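Local coordinates for Serine/threonine-protein acetyltransferase HopZ1a (Pseudomonas syringae pv. syringae, PDB 5KLP) that transfers acetyl groups from acetyl-CoA to serine and threonine residues of host proteins, among them tubulin, with inositol hexakisphosphate as cofactor, and so impairs host immunity, at residues Y92-A97 with S104-I109; Q96-D101 with A127-H132; T229-L234 with S241-G246; L219-E224 with A253-V258. The protein carries 10 engineered substitutions. All coordinates share one frame; numbering follows the deposited sequence.

Following the chain from the N terminus, helix 91-98 opens the first two contacts. Contact 1 closes a short loop when strand 105-110 runs back past the helix, and contact 2 closes a longer one that starts from the same stretch, sharing Gln-96 and Ala-97, and ends on the next strand, 125-130. Their centres lie about 5 Å apart, so together they fasten one helix to two neighbouring strands of the central sheet. Contact 4 opens later, at 219, and closes at 258; contact 3 falls wholly within that span. Contact 3 packs helix 230-238 on the loop before edge strand 248-251, and contact 4 packs the turn before helix 222-225 on helix 252-255 after that strand.

Contact 1 (Y92-A97 with S104-I109); sequences YYLIQA and SAFRAI. Engineered in segment 92-97: Tyr-92 (natural residue Lys), Tyr-93 (natural residue Glu).
Helix 92-97 and strand 105-109 run nearly antiparallel, their segment axes 9.8 Å apart at closest approach and 163° apart in direction. The backbones come nearest where the CA atoms of Leu-94 and Ala-108 lie 7.2 Å apart, a spacing that leaves room for side chains and no backbone bond between the segments. Leu-94 bridges this gap. With CG anti to the backbone N (chi1 171°), its CD1 methyl swings in and meets the rim of the Phe-106 ring, near the ring plane, with CE1 3.9 Å away. The same methyl touches Ala-108 CB at 4.0 Å, so one carbon serves both strand residues. Ala-97, a turn further along the helix, points its CB toward the strand and approaches Phe-106 CZ obliquely at 4.3 Å. Phe-106 sends its ring toward the helix and also touches Val-129 of adjacent strand 125-130. Phe-88 touches both Ala-97 and Ala-108. Parallel neighbouring strands 85-87 and 105-110, joined by helix 91-98, form a beta-alpha-beta unit of the mixed sheet, and this contact packs its helix on the second strand.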
loop_
_atom_site.group_PDB
_atom_site.type_symbol
_atom_site.label_atom_id
_atom_site.label_comp_id
_atom_site.label_asym_id
_atom_site.label_seq_id
_atom_site.Cartn_x
_atom_site.Cartn_y
_atom_site.Cartn_z
ATOM N N TYR A 92 -9.599 14.394 3.532
ATOM C CA TYR A 92 -9.797 15.834 3.603
ATOM C C TYR A 92 -8.470 16.591 3.708
ATOM O O TYR A 92 -8.289 17.641 3.074
ATOM C CB TYR A 92 -10.685 16.154 4.804
ATOM C CG TYR A 92 -10.980 17.613 5.058
ATOM C CD1 TYR A 92 -10.046 18.434 5.682
ATOM C CD2 TYR A 92 -12.228 18.154 4.755
ATOM C CE1 TYR A 92 -10.324 19.767 5.947
ATOM C CE2 TYR A 92 -12.519 19.485 5.029
ATOM C CZ TYR A 92 -11.558 20.284 5.625
ATOM O OH TYR A 92 -11.834 21.603 5.906
ATOM N N TYR A 93 -7.546 16.060 4.513
ATOM C CA TYR A 93 -6.264 16.726 4.738
ATOM C C TYR A 93 -5.292 16.506 3.582
ATOM O O TYR A 93 -4.358 17.293 3.390
ATOM C CB TYR A 93 -5.645 16.261 6.062
ATOM C CG TYR A 93 -6.477 16.676 7.267
ATOM C CD1 TYR A 93 -6.588 18.016 7.622
ATOM C CD2 TYR A 93 -7.166 15.737 8.026
ATOM C CE1 TYR A 93 -7.347 18.408 8.707
ATOM C CE2 TYR A 93 -7.926 16.117 9.117
ATOM C CZ TYR A 93 -8.018 17.449 9.450
ATOM O OH TYR A 93 -8.781 17.834 10.525
ATOM N N LEU A 94 -5.525 15.456 2.800
ATOM C CA LEU A 94 -4.810 15.293 1.537
ATOM C C LEU A 94 -5.176 16.442 0.618
ATOM O O LEU A 94 -4.309 17.069 -0.001
ATOM C CB LEU A 94 -5.163 13.968 0.875
ATOM C CG LEU A 94 -4.654 13.754 -0.554
ATOM C CD1 LEU A 94 -3.135 13.846 -0.627
ATOM C CD2 LEU A 94 -5.137 12.410 -1.080
ATOM N N ILE A 95 -6.467 16.743 0.551
ATOM C CA ILE A 95 -6.920 17.827 -0.319
ATOM C C ILE A 95 -6.318 19.160 0.104
ATOM O O ILE A 95 -5.842 19.935 -0.725
ATOM C CB ILE A 95 -8.442 17.918 -0.316
ATOM C CG1 ILE A 95 -9.012 16.743 -1.103
ATOM C CG2 ILE A 95 -8.903 19.268 -0.878
ATOM C CD1 ILE A 95 -10.489 16.554 -0.921
ATOM N N GLN A 96 -6.321 19.407 1.406
ATOM C CA GLN A 96 -5.694 20.596 1.965
ATOM C C GLN A 96 -4.217 20.655 1.585
ATOM O O GLN A 96 -3.690 21.723 1.294
ATOM C CB GLN A 96 -5.863 20.603 3.491
ATOM C CG GLN A 96 -5.349 21.829 4.212
ATOM C CD GLN A 96 -5.617 21.754 5.708
ATOM O OE1 GLN A 96 -6.713 22.067 6.173
ATOM N NE2 GLN A 96 -4.622 21.303 6.465
ATOM N N ALA A 97 -3.547 19.508 1.576
ATOM C CA ALA A 97 -2.126 19.498 1.243
ATOM C C ALA A 97 -1.909 19.851 -0.240
ATOM O O ALA A 97 -0.878 20.394 -0.612
ATOM C CB ALA A 97 -1.513 18.146 1.568
ATOM N N SER A 104 6.763 19.077 -4.716
ATOM C CA SER A 104 6.121 18.707 -5.965
ATOM C C SER A 104 5.794 17.219 -6.009
ATOM O O SER A 104 4.896 16.811 -6.734
ATOM C CB SER A 104 7.004 19.101 -7.150
ATOM O OG SER A 104 8.064 18.170 -7.337
ATOM N N ALA A 105 6.564 16.410 -5.286
ATOM C CA ALA A 105 6.299 14.977 -5.194
ATOM C C ALA A 105 6.137 14.559 -3.728
ATOM O O ALA A 105 7.037 14.781 -2.918
ATOM C CB ALA A 105 7.416 14.177 -5.857
ATOM N N PHE A 106 5.009 13.947 -3.375
ATOM C CA PHE A 106 4.882 13.405 -2.025
ATOM C C PHE A 106 3.956 12.200 -1.983
ATOM O O PHE A 106 3.255 11.898 -2.957
ATOM C CB PHE A 106 4.419 14.491 -1.040
ATOM C CG PHE A 106 3.003 14.969 -1.239
ATOM C CD1 PHE A 106 1.949 14.362 -0.565
ATOM C CD2 PHE A 106 2.726 16.051 -2.061
ATOM C CE1 PHE A 106 0.641 14.805 -0.729
ATOM C CE2 PHE A 106 1.425 16.500 -2.226
ATOM C CZ PHE A 106 0.377 15.875 -1.553
ATOM N N ARG A 107 3.978 11.502 -0.854
ATOM C CA ARG A 107 3.153 10.320 -0.680
ATOM C C ARG A 107 2.285 10.528 0.556
ATOM O O ARG A 107 2.675 11.238 1.489
ATOM C CB ARG A 107 4.005 9.051 -0.500
ATOM C CG ARG A 107 5.354 8.980 -1.255
ATOM C CD ARG A 107 5.203 9.245 -2.700
ATOM N NE ARG A 107 6.329 8.874 -3.564
ATOM C CZ ARG A 107 7.531 9.451 -3.594
ATOM N NH1 ARG A 107 7.867 10.410 -2.745
ATOM N NH2 ARG A 107 8.423 9.031 -4.477
ATOM N N ALA A 108 1.107 9.917 0.558
ATOM C CA ALA A 108 0.171 10.089 1.656
ATOM C C ALA A 108 -0.482 8.755 2.011
ATOM O O ALA A 108 -0.854 7.991 1.117
ATOM C CB ALA A 108 -0.890 11.118 1.291
ATOM N N ILE A 109 -0.623 8.488 3.308
ATOM C CA ILE A 109 -1.389 7.349 3.790
ATOM C C ILE A 109 -2.575 7.863 4.590
ATOM O O ILE A 109 -2.428 8.734 5.445
ATOM C CB ILE A 109 -0.531 6.417 4.659
ATOM C CG1 ILE A 109 0.651 5.880 3.846
ATOM C CG2 ILE A 109 -1.372 5.264 5.239
ATOM C CD1 ILE A 109 1.675 5.116 4.668
#

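Contact 2 (Q96-D101 with A127-H132); sequences QALQSD and ADVRLH
Leu-98 makes the apolar junction with Val-129 and Leu-131 through a single methyl group. Its CG is anti to the carbonyl carbon (chi1 -59°), and from there CD2 reaches Val-129 CG1 at 3.8 Å. The same CD2 meets Leu-131 CD2 methyl to methyl at 4.1 Å. Both pairs approach at a slant. Val-129 and, just past the strand end, Leu-131, two positions on, both point their CB toward the helix segment. Phe-106, Ile-139 and Pro-137 also touch Leu-98, which extends the apolar patch over three successive strands and the loop before the last of them.

No hydrogen bond or salt bridge joins the two segments; the polar bonds lie within each one or go to residues beyond both. At the end of helix 91-98, the carbonyl oxygen of Gln-96 accepts from Gln-99 N at 2.9 Å and from Ser-100 OG at 3.1 Å, the two donors arriving from opposite faces of the carbonyl plane; Ser-100 is poorly ordered, so the second bond is less secure.

Charged groups occupy the other side of the strand. Arg-130 NH1 forms a salt bridge with Asp-128 OD1 at 2.7 Å, with an N-H...O angle of only 127°, so the hydrogen-bond component is weak. NH1 also donates to Val-129 O, which it approaches from above the carbonyl plane. Asp-128 has Arg-107 and His-211 as further partners, and Arg-130 pairs with Asp-208.

Interior strand 125-130 thus has helix 91-98 on its apolar side and helix 204-215 on the Asp-128 and Arg-130 side, consistent with a sheet covered by helices on both faces, as in an alpha/beta sandwich.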
loop_
_atom_site.group_PDB
_atom_site.type_symbol
_atom_site.label_atom_id
_atom_site.label_comp_id
_atom_site.label_asym_id
_atom_site.label_seq_id
_atom_site.Cartn_x
_atom_site.Cartn_y
_atom_site.Cartn_z
ATOM N N GLN A 96 -6.321 19.407 1.406
ATOM C CA GLN A 96 -5.694 20.596 1.965
ATOM C C GLN A 96 -4.217 20.655 1.585
ATOM O O GLN A 96 -3.690 21.723 1.294
ATOM C CB GLN A 96 -5.863 20.603 3.491
ATOM C CG GLN A 96 -5.349 21.829 4.212
ATOM C CD GLN A 96 -5.617 21.754 5.708
ATOM O OE1 GLN A 96 -6.713 22.067 6.173
ATOM N NE2 GLN A 96 -4.622 21.303 6.465
ATOM N N ALA A 97 -3.547 19.508 1.576
ATOM C CA ALA A 97 -2.126 19.498 1.243
ATOM C C ALA A 97 -1.909 19.851 -0.240
ATOM O O ALA A 97 -0.878 20.394 -0.612
ATOM C CB ALA A 97 -1.513 18.146 1.568
ATOM N N LEU A 98 -2.898 19.561 -1.077
ATOM C CA LEU A 98 -2.835 19.945 -2.485
ATOM C C LEU A 98 -2.946 21.455 -2.642
ATOM O O LEU A 98 -2.611 22.001 -3.694
ATOM C CB LEU A 98 -3.932 19.257 -3.290
ATOM C CG LEU A 98 -3.913 17.728 -3.279
ATOM C CD1 LEU A 98 -5.173 17.184 -3.917
ATOM C CD2 LEU A 98 -2.679 17.211 -4.016
ATOM N N GLN A 99 -3.454 22.122 -1.609
ATOM C CA GLN A 99 -3.630 23.565 -1.670
ATOM C C GLN A 99 -2.553 24.286 -0.866
ATOM O O GLN A 99 -2.767 25.412 -0.415
ATOM C CB GLN A 99 -5.013 23.969 -1.137
ATOM C CG GLN A 99 -6.195 23.363 -1.872
ATOM C CD GLN A 99 -7.443 23.276 -1.001
ATOM O OE1 GLN A 99 -7.410 23.597 0.191
ATOM N NE2 GLN A 99 -8.553 22.852 -1.597
ATOM N N SER A 100 -1.390 23.660 -0.712
ATOM C CA SER A 100 -0.308 24.270 0.064
ATOM C C SER A 100 1.049 24.256 -0.631
ATOM O O SER A 100 1.225 23.641 -1.679
ATOM C CB SER A 100 -0.192 23.604 1.431
ATOM O OG SER A 100 -1.426 23.671 2.124
ATOM N N ASP A 101 1.996 24.958 -0.018
ATOM C CA ASP A 101 3.316 25.214 -0.583
ATOM C C ASP A 101 4.339 24.069 -0.439
ATOM O O ASP A 101 5.545 24.299 -0.551
ATOM C CB ASP A 101 3.882 26.486 0.050
ATOM N N ALA A 127 -1.503 7.196 -1.358
ATOM C CA ALA A 127 -1.572 8.033 -2.553
ATOM C C ALA A 127 -0.210 8.620 -2.868
ATOM O O ALA A 127 0.448 9.195 -1.998
ATOM C CB ALA A 127 -2.607 9.146 -2.394
ATOM N N ASP A 128 0.198 8.447 -4.122
ATOM C CA ASP A 128 1.435 9.000 -4.657
ATOM C C ASP A 128 1.089 10.210 -5.536
ATOM O O ASP A 128 0.331 10.084 -6.492
ATOM C CB ASP A 128 2.181 7.925 -5.455
ATOM C CG ASP A 128 3.531 8.404 -5.972
ATOM O OD1 ASP A 128 3.578 9.077 -7.019
ATOM O OD2 ASP A 128 4.553 8.100 -5.330
ATOM N N VAL A 129 1.628 11.379 -5.201
ATOM C CA VAL A 129 1.146 12.630 -5.770
ATOM C C VAL A 129 2.244 13.394 -6.507
ATOM O O VAL A 129 3.397 13.366 -6.095
ATOM C CB VAL A 129 0.550 13.547 -4.651
ATOM C CG1 VAL A 129 0.107 14.915 -5.207
ATOM C CG2 VAL A 129 -0.604 12.846 -3.936
ATOM N N ARG A 130 1.878 14.049 -7.607
ATOM C CA ARG A 130 2.721 15.067 -8.225
ATOM C C ARG A 130 1.971 16.380 -8.388
ATOM O O ARG A 130 0.839 16.400 -8.881
ATOM C CB ARG A 130 3.242 14.634 -9.598
ATOM C CG ARG A 130 4.103 13.408 -9.586
ATOM C CD ARG A 130 5.450 13.609 -8.890
ATOM N NE ARG A 130 6.229 12.383 -9.030
ATOM C CZ ARG A 130 6.036 11.291 -8.295
ATOM N NH1 ARG A 130 5.112 11.276 -7.337
ATOM N NH2 ARG A 130 6.774 10.212 -8.514
ATOM N N LEU A 131 2.594 17.468 -7.945
ATOM C CA LEU A 131 2.100 18.810 -8.238
ATOM C C LEU A 131 2.690 19.239 -9.561
ATOM O O LEU A 131 3.790 18.815 -9.909
ATOM C CB LEU A 131 2.473 19.797 -7.133
ATOM C CG LEU A 131 1.964 19.413 -5.744
ATOM C CD1 LEU A 131 2.446 20.414 -4.695
ATOM C CD2 LEU A 131 0.449 19.257 -5.711
ATOM N N HIS A 132 1.956 20.053 -10.317
ATOM C CA HIS A 132 2.387 20.432 -11.657
ATOM C C HIS A 132 2.283 21.941 -11.884
ATOM O O HIS A 132 1.412 22.608 -11.320
ATOM C CB HIS A 132 1.555 19.687 -12.708
ATOM C CG HIS A 132 1.721 18.198 -12.660
ATOM N ND1 HIS A 132 2.908 17.569 -12.972
ATOM C CD2 HIS A 132 0.859 17.220 -12.302
ATOM C CE1 HIS A 132 2.766 16.264 -12.817
ATOM N NE2 HIS A 132 1.531 16.025 -12.413
#

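Contact 3 (T229-L234 with S241-G246); sequences TTLGAL and SVMHEG
Leu-231 and Val-242 pack closely between the helix and the returning loop: Leu-231 CD1 lies 3.6 Å from Val-242 CG2 as the two side chains slide past each other in opposite directions. The second branch of Leu-231 serves a different neighbour. Its CD2 contacts Met-243, a selenomethionine, at CE and SE alike, both 3.6 Å away, and the two chains cross at about a right angle. The bend at chi3 of Met-243 (85°) turns the methyl back so that selenium and CE can both touch that branch. Leu-234, one turn on, places CD2 3.9 Å from Val-242 CG2, so this valine methyl touches both leucines.

The contact packs helix 230-238 against the loop that leads from it into strand 248-251, an edge strand of the central sheet. Leu-231 reaches Ala-249 of that strand, while Met-243 packs on Leu-162 and Ile-177. The side chain of Leu-231 is about 9 Å from that of the active-site residue Glu-143.

Hydrogen bonding fixes both backbones without joining them. Thr-229 is the N-cap of the helix, its OG1 accepting from Gly-232 N at 3.0 Å, with an N-H...O angle of 159°. On the loop, Asn-159 of helix 153-167 takes Val-242 O through ND2 and His-244 N through OD1.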
loop_
_atom_site.group_PDB
_atom_site.type_symbol
_atom_site.label_atom_id
_atom_site.label_comp_id
_atom_site.label_asym_id
_atom_site.label_seq_id
_atom_site.Cartn_x
_atom_site.Cartn_y
_atom_site.Cartn_z
ATOM N N THR A 229 -10.135 -5.827 -12.634
ATOM C CA THR A 229 -10.297 -5.409 -11.241
ATOM C C THR A 229 -11.722 -5.671 -10.789
ATOM O O THR A 229 -12.617 -5.884 -11.614
ATOM C CB THR A 229 -9.988 -3.908 -11.047
ATOM O OG1 THR A 229 -10.959 -3.133 -11.757
ATOM C CG2 THR A 229 -8.585 -3.559 -11.568
ATOM N N THR A 230 -11.935 -5.641 -9.478
ATOM C CA THR A 230 -13.275 -5.804 -8.933
ATOM C C THR A 230 -14.195 -4.704 -9.439
ATOM O O THR A 230 -15.385 -4.926 -9.632
ATOM C CB THR A 230 -13.263 -5.790 -7.392
ATOM O OG1 THR A 230 -12.777 -4.522 -6.930
ATOM C CG2 THR A 230 -12.372 -6.923 -6.860
ATOM N N LEU A 231 -13.638 -3.520 -9.659
ATOM C CA LEU A 231 -14.395 -2.414 -10.236
ATOM C C LEU A 231 -14.834 -2.765 -11.658
ATOM O O LEU A 231 -15.996 -2.569 -12.041
ATOM C CB LEU A 231 -13.562 -1.126 -10.224
ATOM C CG LEU A 231 -14.243 0.038 -10.957
ATOM C CD1 LEU A 231 -15.516 0.462 -10.248
ATOM C CD2 LEU A 231 -13.302 1.220 -11.110
ATOM N N GLY A 232 -13.898 -3.295 -12.434
ATOM C CA GLY A 232 -14.176 -3.679 -13.806
ATOM C C GLY A 232 -15.251 -4.739 -13.905
ATOM O O GLY A 232 -16.115 -4.680 -14.794
ATOM N N ALA A 233 -15.197 -5.713 -12.999
ATOM C CA ALA A 233 -16.201 -6.766 -12.949
ATOM C C ALA A 233 -17.571 -6.162 -12.707
ATOM O O ALA A 233 -18.543 -6.506 -13.377
ATOM C CB ALA A 233 -15.873 -7.768 -11.859
ATOM N N LEU A 234 -17.640 -5.244 -11.750
ATOM C CA LEU A 234 -18.915 -4.639 -11.392
ATOM C C LEU A 234 -19.456 -3.796 -12.549
ATOM O O LEU A 234 -20.656 -3.821 -12.848
ATOM C CB LEU A 234 -18.770 -3.796 -10.121
ATOM C CG LEU A 234 -20.021 -3.062 -9.635
ATOM C CD1 LEU A 234 -21.139 -4.076 -9.431
ATOM C CD2 LEU A 234 -19.726 -2.334 -8.336
ATOM N N SER A 241 -22.397 3.190 -14.587
ATOM C CA SER A 241 -21.249 3.898 -14.046
ATOM C C SER A 241 -21.313 3.813 -12.513
ATOM O O SER A 241 -22.244 4.327 -11.895
ATOM C CB SER A 241 -21.226 5.348 -14.536
ATOM O OG SER A 241 -19.992 5.970 -14.224
ATOM N N VAL A 242 -20.353 3.137 -11.893
ATOM C CA VAL A 242 -20.423 2.946 -10.442
ATOM C C VAL A 242 -19.311 3.691 -9.709
ATOM O O VAL A 242 -19.334 3.806 -8.485
ATOM C CB VAL A 242 -20.372 1.448 -10.066
ATOM C CG1 VAL A 242 -21.558 0.705 -10.658
ATOM C CG2 VAL A 242 -19.077 0.834 -10.534
HETATM N N MSE A 243 -18.337 4.183 -10.468
HETATM C CA MSE A 243 -17.299 5.059 -9.934
HETATM C C MSE A 243 -17.367 6.399 -10.665
HETATM O O MSE A 243 -17.650 6.428 -11.856
HETATM C CB MSE A 243 -15.915 4.431 -10.088
HETATM C CG MSE A 243 -14.792 5.348 -9.659
HETATM SE SE MSE A 243 -13.023 4.489 -9.619
HETATM C CE MSE A 243 -12.506 4.699 -11.477
ATOM N N HIS A 244 -17.114 7.496 -9.958
ATOM C CA HIS A 244 -17.298 8.823 -10.542
ATOM C C HIS A 244 -16.544 8.931 -11.849
ATOM O O HIS A 244 -15.426 8.426 -11.980
ATOM C CB HIS A 244 -16.878 9.918 -9.567
ATOM C CG HIS A 244 -17.839 10.091 -8.436
ATOM N ND1 HIS A 244 -19.160 10.440 -8.632
ATOM C CD2 HIS A 244 -17.692 9.914 -7.101
ATOM C CE1 HIS A 244 -19.778 10.494 -7.465
ATOM N NE2 HIS A 244 -18.909 10.180 -6.519
ATOM N N GLU A 245 -17.181 9.559 -12.826
ATOM C CA GLU A 245 -16.670 9.537 -14.191
ATOM C C GLU A 245 -15.327 10.239 -14.288
ATOM O O GLU A 245 -15.081 11.219 -13.584
ATOM C CB GLU A 245 -17.675 10.199 -15.132
ATOM N N GLY A 246 -14.454 9.719 -15.145
ATOM C CA GLY A 246 -13.137 10.302 -15.336
ATOM C C GLY A 246 -11.983 9.597 -14.642
ATOM O O GLY A 246 -10.885 9.520 -15.194
#

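Contact 4 (L219-E224 with A253-V258); sequences LSTESE and ADVLPV
Thr-221 and Val-255 face each other at an oblique angle, the hydroxyl of the threonine directed at a valine methyl: OG1 lies 3.1 Å from Val-255 CG1. The chi1 of 77° sets OG1 between the backbone N and the carbonyl carbon, which turns it toward the second segment and leaves CG2 4.2 Å from the same methyl. Val-255 CG1 is also 3.3 Å from Ser-220 O, so it lies near both oxygens; the approach to OG1 is shorter than usual for carbon against oxygen, and its detail is doubtful. The hydroxyl also lies 2.5 Å from Ser-220 O, a distance so short that the details of this hydrogen bond are doubtful.

A type II beta turn from Leu-219 to Glu-222, closed by Glu-222 N on Leu-219 O, carries Thr-221. The threonine is its third residue, with the positive phi (72°) of that position, and is also the N-cap of helix 222-225, though its side chain makes no capping bond. The turn thereby leads into a short helix beside helix 252-255, which follows directly on edge strand 248-251.

Asp-254 also crosses Thr-221 obliquely, its CB 3.8 Å from OG1. Its carboxylate is engaged by other residues: OD1 forms a salt bridge with Arg-276, and OD2 binds Arg-228 and Ser-225 OG. Val-255 also touches Ile-178 of strand 175-179.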
loop_
_atom_site.group_PDB
_atom_site.type_symbol
_atom_site.label_atom_id
_atom_site.label_comp_id
_atom_site.label_asym_id
_atom_site.label_seq_id
_atom_site.Cartn_x
_atom_site.Cartn_y
_atom_site.Cartn_z
ATOM N N LEU A 219 -4.169 6.511 -18.585
ATOM C CA LEU A 219 -3.481 5.493 -17.786
ATOM C C LEU A 219 -3.148 4.279 -18.651
ATOM O O LEU A 219 -4.038 3.667 -19.257
ATOM C CB LEU A 219 -4.340 5.067 -16.594
ATOM C CG LEU A 219 -3.768 3.921 -15.739
ATOM C CD1 LEU A 219 -2.480 4.344 -15.030
ATOM C CD2 LEU A 219 -4.799 3.381 -14.738
ATOM N N SER A 220 -1.870 3.932 -18.721
ATOM C CA SER A 220 -1.456 2.834 -19.581
ATOM C C SER A 220 -2.135 1.521 -19.161
ATOM O O SER A 220 -2.368 1.280 -17.969
ATOM C CB SER A 220 0.070 2.692 -19.572
ATOM O OG SER A 220 0.476 1.531 -20.275
ATOM N N THR A 221 -2.491 0.727 -20.173
ATOM C CA THR A 221 -3.116 -0.603 -20.062
ATOM C C THR A 221 -4.573 -0.568 -19.604
ATOM O O THR A 221 -5.223 -1.614 -19.540
ATOM C CB THR A 221 -2.351 -1.555 -19.091
ATOM O OG1 THR A 221 -2.644 -1.204 -17.732
ATOM C CG2 THR A 221 -0.839 -1.524 -19.333
ATOM N N GLU A 222 -5.099 0.619 -19.323
ATOM C CA GLU A 222 -6.411 0.700 -18.690
ATOM C C GLU A 222 -7.497 0.013 -19.500
ATOM O O GLU A 222 -8.378 -0.631 -18.929
ATOM C CB GLU A 222 -6.817 2.149 -18.421
ATOM C CG GLU A 222 -8.138 2.239 -17.663
ATOM C CD GLU A 222 -8.550 3.658 -17.338
ATOM O OE1 GLU A 222 -7.945 4.602 -17.893
ATOM O OE2 GLU A 222 -9.471 3.826 -16.510
ATOM N N SER A 223 -7.408 0.118 -20.822
ATOM C CA SER A 223 -8.400 -0.478 -21.713
ATOM C C SER A 223 -8.594 -1.988 -21.501
ATOM O O SER A 223 -9.676 -2.504 -21.767
ATOM C CB SER A 223 -8.014 -0.210 -23.172
ATOM O OG SER A 223 -6.730 -0.735 -23.462
ATOM N N GLU A 224 -7.562 -2.699 -21.046
ATOM C CA GLU A 224 -7.706 -4.121 -20.681
ATOM C C GLU A 224 -7.646 -4.355 -19.162
ATOM O O GLU A 224 -8.281 -5.273 -18.640
ATOM C CB GLU A 224 -6.651 -4.983 -21.375
ATOM C CG GLU A 224 -5.229 -4.520 -21.157
ATOM C CD GLU A 224 -4.587 -4.021 -22.433
ATOM O OE1 GLU A 224 -5.287 -3.966 -23.470
ATOM O OE2 GLU A 224 -3.386 -3.678 -22.397
ATOM N N ALA A 253 -0.617 -5.626 -11.111
ATOM C CA ALA A 253 0.414 -6.330 -11.873
ATOM C C ALA A 253 0.586 -5.781 -13.286
ATOM O O ALA A 253 1.654 -5.930 -13.877
ATOM C CB ALA A 253 0.109 -7.818 -11.937
ATOM N N ASP A 254 -0.452 -5.144 -13.824
ATOM C CA ASP A 254 -0.381 -4.601 -15.179
ATOM C C ASP A 254 0.441 -3.322 -15.280
ATOM O O ASP A 254 1.022 -3.056 -16.325
ATOM C CB ASP A 254 -1.787 -4.344 -15.733
ATOM C CG ASP A 254 -2.509 -5.629 -16.092
ATOM O OD1 ASP A 254 -1.828 -6.599 -16.488
ATOM O OD2 ASP A 254 -3.747 -5.685 -15.971
ATOM N N VAL A 255 0.499 -2.541 -14.203
ATOM C CA VAL A 255 1.105 -1.213 -14.280
ATOM C C VAL A 255 2.169 -0.908 -13.217
ATOM O O VAL A 255 2.834 0.119 -13.295
ATOM C CB VAL A 255 0.026 -0.110 -14.194
ATOM C CG1 VAL A 255 -0.936 -0.211 -15.369
ATOM C CG2 VAL A 255 -0.728 -0.200 -12.882
ATOM N N LEU A 256 2.310 -1.781 -12.225
ATOM C CA LEU A 256 3.272 -1.577 -11.141
ATOM C C LEU A 256 4.344 -2.664 -11.184
ATOM O O LEU A 256 4.097 -3.746 -11.702
ATOM C CB LEU A 256 2.563 -1.593 -9.787
ATOM C CG LEU A 256 1.486 -0.538 -9.539
ATOM C CD1 LEU A 256 0.850 -0.746 -8.157
ATOM C CD2 LEU A 256 2.076 0.859 -9.659
ATOM N N PRO A 257 5.534 -2.379 -10.629
ATOM C CA PRO A 257 6.606 -3.378 -10.560
ATOM C C PRO A 257 6.307 -4.496 -9.566
ATOM O O PRO A 257 5.444 -4.344 -8.702
ATOM C CB PRO A 257 7.817 -2.572 -10.079
ATOM C CG PRO A 257 7.421 -1.148 -10.129
ATOM C CD PRO A 257 5.946 -1.082 -10.071
ATOM N N VAL A 258 7.038 -5.600 -9.680
ATOM C CA VAL A 258 6.817 -6.782 -8.846
ATOM C C VAL A 258 6.972 -6.466 -7.350
ATOM O O VAL A 258 6.416 -7.160 -6.494
ATOM C CB VAL A 258 7.777 -7.928 -9.256
ATOM C CG1 VAL A 258 9.236 -7.552 -8.970
ATOM C CG2 VAL A 258 7.384 -9.241 -8.577
#